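Local coordinates for glycosyltransferase (Streptomyces halstedii, PDB 3WAD), which belongs to the GT-B class of glycosyltransferases, two-domain enzymes in which each domain is built round a parallel beta sheet flanked by helices, at residues R377-I380 against S384-A387; A329-V334 against K394-L399; L87-I92 against G169-D174. All coordinates share one frame; numbering follows the deposited sequence.

In the fold
From the N terminus, contact 3 closes first: it ties the start of helix 89-106 to the loop after helix 156-168, enclosing 76 residues of the N-terminal half, strand 126-130 and strand 147-150 among them. The other two belong to the C-terminal half. Contact 2 opens at the end of helix 323-332 and closes at the end of helix 384-397, and contact 1 is nested within that loop, pairing helix 369-381 with the beginning of the same helix 384-397. Lys386 of contact 1 reaches Gly333 of contact 2, whereas contact 3 stays about 24 Å from contact 2 and 28 Å from contact 1, measured between nearest atoms.

Contact 1: residues R377-I380 against S384-A387; sequences RRLI and SFKA
Leu379 and Phe385 supply the apolar part of this contact, an example of how one methyl laid on one ring can form the apolar seam between two successive helices. The CD2 methyl of Leu379 sits over a face of the Phe385 ring, 3.6 Å from its centroid and 21° off the ring normal, a CH-pi contact. It is displaced toward the rim, so that its nearest ring atom is Phe385 CG, 3.4 Å from Leu379 CD2. On the opposite face lies Ser384 OG, also displaced toward the rim. Phe385 CB already points toward helix 369-381, and with CG anti to the carbonyl carbon (chi1 -61°) the ring meets Leu379 with one face.

The cationic group of Arg378 meets the ring differently. Its NH2 lies at the ring edge, 3.7 Å from Phe385 CZ, while Phe385 CZ in turn stands over one face of the Arg378 guanidinium; the two planes are 74° apart. A salt bridge from Arg378 NE to Glu382, in the connection between the helices, holds the polar end of the arginine.

Both helices belong to the C-terminal domain of the GT-B fold, where Leu360 of edge strand 359-361 is touched by Arg378, Leu379 and Phe385 alike.

Polar backbone groups are joined through water. One molecule donates to Leu379 O at 2.8 Å and accepts from Lys386 N at 3.0 Å, linking a carbonyl near the C-terminal end of one helix to an amide in the first turn of the next. From the same residue, Lys386 NZ bonds to Gly333 O.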
loop_
_atom_site.group_PDB
_atom_site.type_symbol
_atom_site.label_atom_id
_atom_site.label_comp_id
_atom_site.label_asym_id
_atom_site.label_seq_id
_atom_site.Cartn_x
_atom_site.Cartn_y
_atom_site.Cartn_z
ATOM N N ARG B 377 14.225 -32.809 -10.933
ATOM C CA ARG B 377 15.423 -32.973 -11.683
ATOM C C ARG B 377 15.166 -32.630 -13.156
ATOM O O ARG B 377 16.000 -31.998 -13.769
ATOM C CB ARG B 377 15.970 -34.393 -11.488
ATOM C CG ARG B 377 16.640 -34.602 -10.158
ATOM C CD ARG B 377 17.502 -35.871 -10.188
ATOM N NE ARG B 377 17.392 -36.728 -8.994
ATOM C CZ ARG B 377 18.369 -37.524 -8.549
ATOM N NH1 ARG B 377 19.557 -37.538 -9.135
ATOM N NH2 ARG B 377 18.209 -38.271 -7.484
ATOM N N ARG B 378 14.033 -33.023 -13.732
ATOM C CA ARG B 378 13.712 -32.608 -15.110
ATOM C C ARG B 378 13.558 -31.107 -15.326
ATOM O O ARG B 378 14.095 -30.530 -16.288
ATOM C CB ARG B 378 12.485 -33.314 -15.616
ATOM C CG ARG B 378 12.682 -34.825 -15.695
ATOM C CD ARG B 378 11.533 -35.421 -16.410
ATOM N NE ARG B 378 11.393 -34.769 -17.714
ATOM C CZ ARG B 378 10.264 -34.686 -18.404
ATOM N NH1 ARG B 378 9.115 -35.164 -17.946
ATOM N NH2 ARG B 378 10.292 -34.101 -19.573
ATOM N N LEU B 379 12.846 -30.465 -14.409
ATOM C CA LEU B 379 12.655 -28.992 -14.447
ATOM C C LEU B 379 13.968 -28.236 -14.465
ATOM O O LEU B 379 14.115 -27.248 -15.216
ATOM C CB LEU B 379 11.830 -28.554 -13.246
ATOM C CG LEU B 379 10.386 -29.043 -13.228
ATOM C CD1 LEU B 379 9.646 -28.328 -12.117
ATOM C CD2 LEU B 379 9.764 -28.769 -14.571
ATOM N N ILE B 380 14.902 -28.735 -13.658
ATOM C CA ILE B 380 16.283 -28.260 -13.527
ATOM C C ILE B 380 17.063 -28.546 -14.821
ATOM O O ILE B 380 17.816 -27.679 -15.292
ATOM C CB ILE B 380 17.023 -28.953 -12.278
ATOM C CG1 ILE B 380 16.890 -28.172 -10.981
ATOM C CG2 ILE B 380 18.516 -29.002 -12.463
ATOM C CD1 ILE B 380 15.723 -27.227 -10.950
ATOM N N SER B 384 13.394 -26.877 -21.854
ATOM C CA SER B 384 12.109 -26.644 -22.430
ATOM C C SER B 384 11.101 -26.000 -21.401
ATOM O O SER B 384 10.345 -25.078 -21.743
ATOM C CB SER B 384 11.578 -27.943 -22.980
ATOM O OG SER B 384 11.084 -28.754 -21.940
ATOM N N PHE B 385 11.105 -26.500 -20.164
ATOM C CA PHE B 385 10.300 -25.954 -19.060
ATOM C C PHE B 385 10.550 -24.488 -18.791
ATOM O O PHE B 385 9.609 -23.710 -18.729
ATOM C CB PHE B 385 10.482 -26.795 -17.782
ATOM C CG PHE B 385 10.046 -28.216 -17.952
ATOM C CD1 PHE B 385 8.702 -28.540 -17.938
ATOM C CD2 PHE B 385 10.989 -29.220 -18.192
ATOM C CE1 PHE B 385 8.316 -29.791 -18.092
ATOM C CE2 PHE B 385 10.596 -30.480 -18.373
ATOM C CZ PHE B 385 9.270 -30.793 -18.308
ATOM N N LYS B 386 11.814 -24.106 -18.691
ATOM C CA LYS B 386 12.137 -22.700 -18.602
ATOM C C LYS B 386 11.571 -21.902 -19.787
ATOM O O LYS B 386 11.010 -20.807 -19.583
ATOM C CB LYS B 386 13.657 -22.474 -18.428
ATOM C CG LYS B 386 14.093 -21.000 -18.329
ATOM C CD LYS B 386 13.331 -20.239 -17.123
ATOM C CE LYS B 386 13.894 -18.807 -16.821
ATOM N NZ LYS B 386 13.269 -18.237 -15.559
ATOM N N ALA B 387 11.732 -22.388 -21.024
ATOM C CA ALA B 387 11.258 -21.632 -22.213
ATOM C C ALA B 387 9.729 -21.417 -22.157
ATOM O O ALA B 387 9.216 -20.320 -22.358
ATOM C CB ALA B 387 11.655 -22.366 -23.538
HETATM O O HOH W 1 14.043 -25.659 -17.476
#

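Contact 2: residues A329-V334 against K394-L399; sequences AIRYGV and KEYDAL
Tyr396 lies obliquely across the flank of helix 323-332, its base against Ile330 and its hydroxyl end against Arg331. At the base, the CG2 branch of Ile330 comes within 3.4 Å of Tyr396 CB and 3.5 Å of Tyr396 CG. That branch is the one set opposite the backbone nitrogen of the isoleucine, which carries it toward the tyrosine.

Farther out, Arg331 runs beside the ring with its aliphatic part: CB lies 3.7 Å from Tyr396 CE2, and CD is equally far, 3.7 Å, from Tyr396 OH. The chain is extended from CG to NE; the guanidinium lies out past the hydroxyl, its plane 41° from that of the ring, and does not stack on it. Each polar end has its own partner. Tyr396 OH bonds to the carbonyl oxygen of His226, and Arg331 NH2 forms a salt bridge with Glu30 of the second subunit, an acid also bonded to Tyr332 OH. Arginine methylenes thus pack within the chain while the charged tip serves the dimer interface.

A water bridges the backbone of one helix to a side chain of the other, donating to Arg331 O at 2.7 Å and to Asp397 OD1 at 2.6 Å. Arg331 O thus accepts two hydrogen bonds, one from the water and one from Gln393 NE2.

The isoleucine and arginine stand on the last turn of their helix, which ends in a Schellman motif at Gly333 (phi 68°): Val334 N bonds to Ala329 O at 2.9 Å, and Gly333 N to Ile330 O at 3.2 Å. Both helices belong to the alpha/beta C-terminal domain of the GT-B fold, and helix 384-397 is the one that precedes the final helix 402-415.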
loop_
_atom_site.group_PDB
_atom_site.type_symbol
_atom_site.label_atom_id
_atom_site.label_comp_id
_atom_site.label_asym_id
_atom_site.label_seq_id
_atom_site.Cartn_x
_atom_site.Cartn_y
_atom_site.Cartn_z
ATOM N N ALA B 329 5.009 -17.397 -9.966
ATOM C CA ALA B 329 5.829 -18.190 -10.919
ATOM C C ALA B 329 5.570 -17.660 -12.347
ATOM O O ALA B 329 6.488 -17.680 -13.193
ATOM C CB ALA B 329 5.470 -19.662 -10.884
ATOM N N ILE B 330 4.328 -17.236 -12.600
ATOM C CA ILE B 330 4.009 -16.596 -13.909
ATOM C C ILE B 330 4.839 -15.334 -14.100
ATOM O O ILE B 330 5.521 -15.173 -15.139
ATOM C CB ILE B 330 2.540 -16.254 -14.049
ATOM C CG1 ILE B 330 1.725 -17.532 -14.155
ATOM C CG2 ILE B 330 2.270 -15.369 -15.345
ATOM C CD1 ILE B 330 0.357 -17.249 -14.483
ATOM N N ARG B 331 4.799 -14.439 -13.107
ATOM C CA ARG B 331 5.427 -13.143 -13.226
ATOM C C ARG B 331 6.967 -13.235 -13.334
ATOM O O ARG B 331 7.598 -12.463 -14.060
ATOM C CB ARG B 331 5.013 -12.240 -12.045
ATOM C CG ARG B 331 5.765 -10.954 -11.929
ATOM C CD ARG B 331 5.298 -10.172 -10.731
ATOM N NE ARG B 331 5.796 -8.804 -10.780
ATOM C CZ ARG B 331 5.684 -7.918 -9.785
ATOM N NH1 ARG B 331 5.110 -8.270 -8.611
ATOM N NH2 ARG B 331 6.195 -6.689 -9.945
ATOM N N TYR B 332 7.571 -14.173 -12.601
ATOM C CA TYR B 332 9.013 -14.350 -12.631
ATOM C C TYR B 332 9.451 -15.448 -13.662
ATOM O O TYR B 332 10.637 -15.710 -13.800
ATOM C CB TYR B 332 9.604 -14.545 -11.196
ATOM C CG TYR B 332 9.299 -13.307 -10.368
ATOM C CD1 TYR B 332 9.940 -12.063 -10.659
ATOM C CD2 TYR B 332 8.271 -13.322 -9.420
ATOM C CE1 TYR B 332 9.579 -10.880 -9.972
ATOM C CE2 TYR B 332 7.932 -12.167 -8.708
ATOM C CZ TYR B 332 8.569 -10.958 -9.001
ATOM O OH TYR B 332 8.233 -9.858 -8.307
ATOM N N GLY B 333 8.513 -16.057 -14.386
ATOM C CA GLY B 333 8.896 -16.997 -15.501
ATOM C C GLY B 333 9.554 -18.288 -14.973
ATOM O O GLY B 333 10.598 -18.753 -15.481
ATOM N N VAL B 334 8.979 -18.867 -13.916
ATOM C CA VAL B 334 9.698 -19.925 -13.195
ATOM C C VAL B 334 8.926 -21.227 -13.392
ATOM O O VAL B 334 7.737 -21.270 -13.131
ATOM C CB VAL B 334 9.892 -19.581 -11.647
ATOM C CG1 VAL B 334 10.627 -20.704 -10.899
ATOM C CG2 VAL B 334 10.694 -18.250 -11.454
ATOM N N LYS B 394 5.939 -13.659 -20.762
ATOM C CA LYS B 394 5.754 -12.691 -21.855
ATOM C C LYS B 394 4.273 -12.322 -22.102
ATOM O O LYS B 394 3.968 -11.132 -22.147
ATOM C CB LYS B 394 6.516 -13.198 -23.112
ATOM C CG LYS B 394 6.182 -12.487 -24.397
ATOM C CD LYS B 394 6.883 -13.172 -25.634
ATOM C CE LYS B 394 6.532 -12.403 -26.934
ATOM N NZ LYS B 394 7.747 -12.006 -27.762
ATOM N N GLU B 395 3.373 -13.289 -22.205
ATOM C CA GLU B 395 1.968 -13.064 -22.388
ATOM C C GLU B 395 1.278 -12.418 -21.174
ATOM O O GLU B 395 0.248 -11.724 -21.297
ATOM C CB GLU B 395 1.258 -14.402 -22.662
ATOM C CG GLU B 395 1.755 -15.136 -23.945
ATOM C CD GLU B 395 1.292 -16.577 -24.046
ATOM O OE1 GLU B 395 0.189 -16.903 -23.592
ATOM O OE2 GLU B 395 2.027 -17.409 -24.614
ATOM N N TYR B 396 1.808 -12.702 -19.976
ATOM C CA TYR B 396 1.316 -12.038 -18.770
ATOM C C TYR B 396 1.783 -10.562 -18.773
ATOM O O TYR B 396 0.998 -9.654 -18.440
ATOM C CB TYR B 396 1.864 -12.807 -17.550
ATOM C CG TYR B 396 1.893 -12.008 -16.239
ATOM C CD1 TYR B 396 0.830 -12.053 -15.343
ATOM C CD2 TYR B 396 2.987 -11.282 -15.899
ATOM C CE1 TYR B 396 0.863 -11.319 -14.104
ATOM C CE2 TYR B 396 3.039 -10.563 -14.683
ATOM C CZ TYR B 396 1.998 -10.597 -13.811
ATOM O OH TYR B 396 2.087 -9.910 -12.617
ATOM N N ASP B 397 3.041 -10.315 -19.086
ATOM C CA ASP B 397 3.548 -8.908 -19.098
ATOM C C ASP B 397 2.723 -7.980 -19.987
ATOM O O ASP B 397 2.685 -6.770 -19.767
ATOM C CB ASP B 397 5.021 -8.802 -19.537
ATOM C CG ASP B 397 6.023 -9.299 -18.445
ATOM O OD1 ASP B 397 5.671 -9.322 -17.221
ATOM O OD2 ASP B 397 7.170 -9.703 -18.818
ATOM N N ALA B 398 2.083 -8.571 -20.982
ATOM C CA ALA B 398 1.316 -7.875 -22.031
ATOM C C ALA B 398 -0.121 -7.731 -21.647
ATOM O O ALA B 398 -0.884 -7.113 -22.393
ATOM C CB ALA B 398 1.430 -8.668 -23.380
ATOM N N LEU B 399 -0.544 -8.312 -20.505
ATOM C CA LEU B 399 -1.913 -8.052 -20.052
ATOM C C LEU B 399 -2.158 -6.616 -19.553
ATOM O O LEU B 399 -1.235 -5.888 -19.257
ATOM C CB LEU B 399 -2.344 -9.075 -18.968
ATOM C CG LEU B 399 -2.479 -10.523 -19.409
ATOM C CD1 LEU B 399 -2.665 -11.437 -18.111
ATOM C CD2 LEU B 399 -3.719 -10.603 -20.298
HETATM O O HOH W 2 7.057 -10.050 -15.203
#

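Contact 3: residues L87-I92 against G169-D174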
loop_
_atom_site.group_PDB
_atom_site.type_symbol
_atom_site.label_atom_id
_atom_site.label_comp_id
_atom_site.label_asym_id
_atom_site.label_seq_id
_atom_site.Cartn_x
_atom_site.Cartn_y
_atom_site.Cartn_z
ATOM N N LEU B 87 -22.478 -32.864 -13.761
ATOM C CA LEU B 87 -22.981 -31.468 -13.863
ATOM C C LEU B 87 -24.442 -31.427 -14.337
ATOM O O LEU B 87 -24.788 -30.812 -15.337
ATOM C CB LEU B 87 -22.038 -30.623 -14.754
ATOM C CG LEU B 87 -20.664 -30.367 -14.109
ATOM C CD1 LEU B 87 -19.775 -29.573 -14.996
ATOM C CD2 LEU B 87 -20.851 -29.694 -12.704
ATOM N N THR B 88 -25.304 -32.055 -13.582
ATOM C CA THR B 88 -26.740 -32.030 -13.857
ATOM C C THR B 88 -27.374 -30.808 -13.181
ATOM O O THR B 88 -26.779 -30.249 -12.258
ATOM C CB THR B 88 -27.407 -33.226 -13.194
ATOM O OG1 THR B 88 -27.201 -33.109 -11.794
ATOM C CG2 THR B 88 -26.737 -34.575 -13.649
ATOM N N TRP B 89 -28.582 -30.424 -13.627
ATOM C CA TRP B 89 -29.390 -29.403 -12.978
ATOM C C TRP B 89 -29.502 -29.697 -11.452
ATOM O O TRP B 89 -29.268 -28.777 -10.634
ATOM C CB TRP B 89 -30.789 -29.334 -13.585
ATOM C CG TRP B 89 -31.593 -28.150 -13.023
ATOM C CD1 TRP B 89 -31.594 -26.842 -13.493
ATOM C CD2 TRP B 89 -32.451 -28.170 -11.883
ATOM N NE1 TRP B 89 -32.421 -26.059 -12.713
ATOM C CE2 TRP B 89 -32.965 -26.849 -11.721
ATOM C CE3 TRP B 89 -32.856 -29.186 -10.972
ATOM C CZ2 TRP B 89 -33.848 -26.518 -10.690
ATOM C CZ3 TRP B 89 -33.731 -28.847 -9.950
ATOM C CH2 TRP B 89 -34.229 -27.535 -9.823
ATOM N N GLN B 90 -29.796 -30.957 -11.050
ATOM C CA GLN B 90 -29.971 -31.247 -9.637
ATOM C C GLN B 90 -28.683 -31.024 -8.807
ATOM O O GLN B 90 -28.721 -30.507 -7.667
ATOM C CB GLN B 90 -30.419 -32.689 -9.399
ATOM C CG GLN B 90 -31.022 -32.901 -7.983
ATOM C CD GLN B 90 -32.194 -31.901 -7.655
ATOM O OE1 GLN B 90 -33.212 -31.847 -8.379
ATOM N NE2 GLN B 90 -32.020 -31.075 -6.589
ATOM N N TYR B 91 -27.565 -31.460 -9.350
ATOM C CA TYR B 91 -26.277 -31.259 -8.679
ATOM C C TYR B 91 -25.929 -29.787 -8.474
ATOM O O TYR B 91 -25.556 -29.395 -7.385
ATOM C CB TYR B 91 -25.158 -31.899 -9.490
ATOM C CG TYR B 91 -23.759 -31.727 -8.847
ATOM C CD1 TYR B 91 -23.365 -32.492 -7.748
ATOM C CD2 TYR B 91 -22.876 -30.789 -9.337
ATOM C CE1 TYR B 91 -22.084 -32.348 -7.172
ATOM C CE2 TYR B 91 -21.588 -30.628 -8.795
ATOM C CZ TYR B 91 -21.201 -31.410 -7.709
ATOM O OH TYR B 91 -19.957 -31.229 -7.169
ATOM N N ILE B 92 -26.016 -28.980 -9.537
ATOM C CA ILE B 92 -25.664 -27.551 -9.449
ATOM C C ILE B 92 -26.653 -26.776 -8.524
ATOM O O ILE B 92 -26.258 -25.959 -7.644
ATOM C CB ILE B 92 -25.571 -26.985 -10.853
ATOM C CG1 ILE B 92 -24.402 -27.662 -11.534
ATOM C CG2 ILE B 92 -25.375 -25.434 -10.823
ATOM C CD1 ILE B 92 -24.235 -27.229 -12.964
ATOM N N GLY B 169 -33.427 -22.784 -18.255
ATOM C CA GLY B 169 -34.249 -22.164 -19.309
ATOM C C GLY B 169 -34.870 -23.184 -20.252
ATOM O O GLY B 169 -35.591 -22.829 -21.198
ATOM N N GLU B 170 -34.591 -24.464 -20.008
ATOM C CA GLU B 170 -35.194 -25.476 -20.815
ATOM C C GLU B 170 -35.996 -26.484 -20.007
ATOM O O GLU B 170 -36.497 -27.436 -20.585
ATOM C CB GLU B 170 -34.186 -26.106 -21.758
ATOM C CG GLU B 170 -33.285 -27.085 -21.099
ATOM C CD GLU B 170 -31.999 -27.198 -21.879
ATOM O OE1 GLU B 170 -31.163 -28.149 -21.681
ATOM O OE2 GLU B 170 -31.841 -26.286 -22.707
ATOM N N ARG B 171 -36.160 -26.271 -18.695
ATOM C CA ARG B 171 -37.081 -27.106 -17.895
ATOM C C ARG B 171 -38.436 -26.470 -17.954
ATOM O O ARG B 171 -38.531 -25.300 -18.336
ATOM C CB ARG B 171 -36.664 -27.163 -16.436
ATOM C CG ARG B 171 -35.308 -27.810 -16.235
ATOM C CD ARG B 171 -34.803 -27.453 -14.869
ATOM N NE ARG B 171 -35.429 -28.275 -13.865
ATOM C CZ ARG B 171 -35.071 -29.542 -13.652
ATOM N NH1 ARG B 171 -34.064 -30.103 -14.353
ATOM N NH2 ARG B 171 -35.675 -30.234 -12.709
ATOM N N ALA B 172 -39.474 -27.206 -17.554
ATOM C CA ALA B 172 -40.814 -26.622 -17.349
ATOM C C ALA B 172 -40.704 -25.386 -16.509
ATOM O O ALA B 172 -39.767 -25.322 -15.724
ATOM C CB ALA B 172 -41.679 -27.609 -16.616
ATOM N N ALA B 173 -41.672 -24.449 -16.612
ATOM C CA ALA B 173 -41.672 -23.170 -15.827
ATOM C C ALA B 173 -41.915 -23.340 -14.337
ATOM O O ALA B 173 -41.389 -22.611 -13.508
ATOM C CB ALA B 173 -42.663 -22.197 -16.380
ATOM N N ASP B 174 -42.738 -24.311 -13.998
ATOM C CA ASP B 174 -42.981 -24.644 -12.621
ATOM C C ASP B 174 -41.822 -25.460 -12.043
ATOM O O ASP B 174 -41.918 -25.967 -10.935
ATOM C CB ASP B 174 -44.290 -25.459 -12.542
ATOM C CG ASP B 174 -44.134 -26.909 -13.080
ATOM O OD1 ASP B 174 -44.862 -27.814 -12.612
ATOM O OD2 ASP B 174 -43.280 -27.163 -13.963
#
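Arg171 lays its guanidinium flat on the indole of Trp89, and these two side chains make the whole of the contact. The planes are only 9° apart. Arg171 CZ lies 3.7 Å from the centroid of the six-membered ring, over its face, which makes the pair a cation-pi stack. The two terminal nitrogens spread over different parts of the indole: Arg171 NH1 is 3.4 Å from Trp89 CG, and Arg171 NH2 3.5 Å from Trp89 CE3. The five-membered ring is met by a methylene instead, with Arg171 CD 3.5 Å from its centroid and 10° off the normal, a CH-pi contact. Because CD bonds to the planar NE, it lies close to the guanidinium plane and shares the same indole face; the bend at chi3 (79°) helps to bring this flat unit onto the ring.

Trp89 is the buried partner. It stands in the first turn of helix 89-106, where Thr88 is the N-cap residue: its OG1 accepts from Tyr91 N at 3.0 Å. The indole also stacks with Phe164, and its NE1 bonds to the hydroxyl of Thr168, so the ring is held against helix 156-168 by means other than the arginine. Arg171, in the loop that follows that helix, has NE bonded to the carbonyl oxygen of Asp175, which helps to set the rotation of the group.

Across the two segments there is no hydrogen bond. The attachment between them therefore probably rests on dispersion and on attraction between a cation and an electron-rich ring. A flat guanidinium placed this way can keep its N-H groups pointing round the rim toward polar partners, as NE does here, while one face is sheltered by the tryptophan; the positive charge is probably stabilised by the indole beneath it.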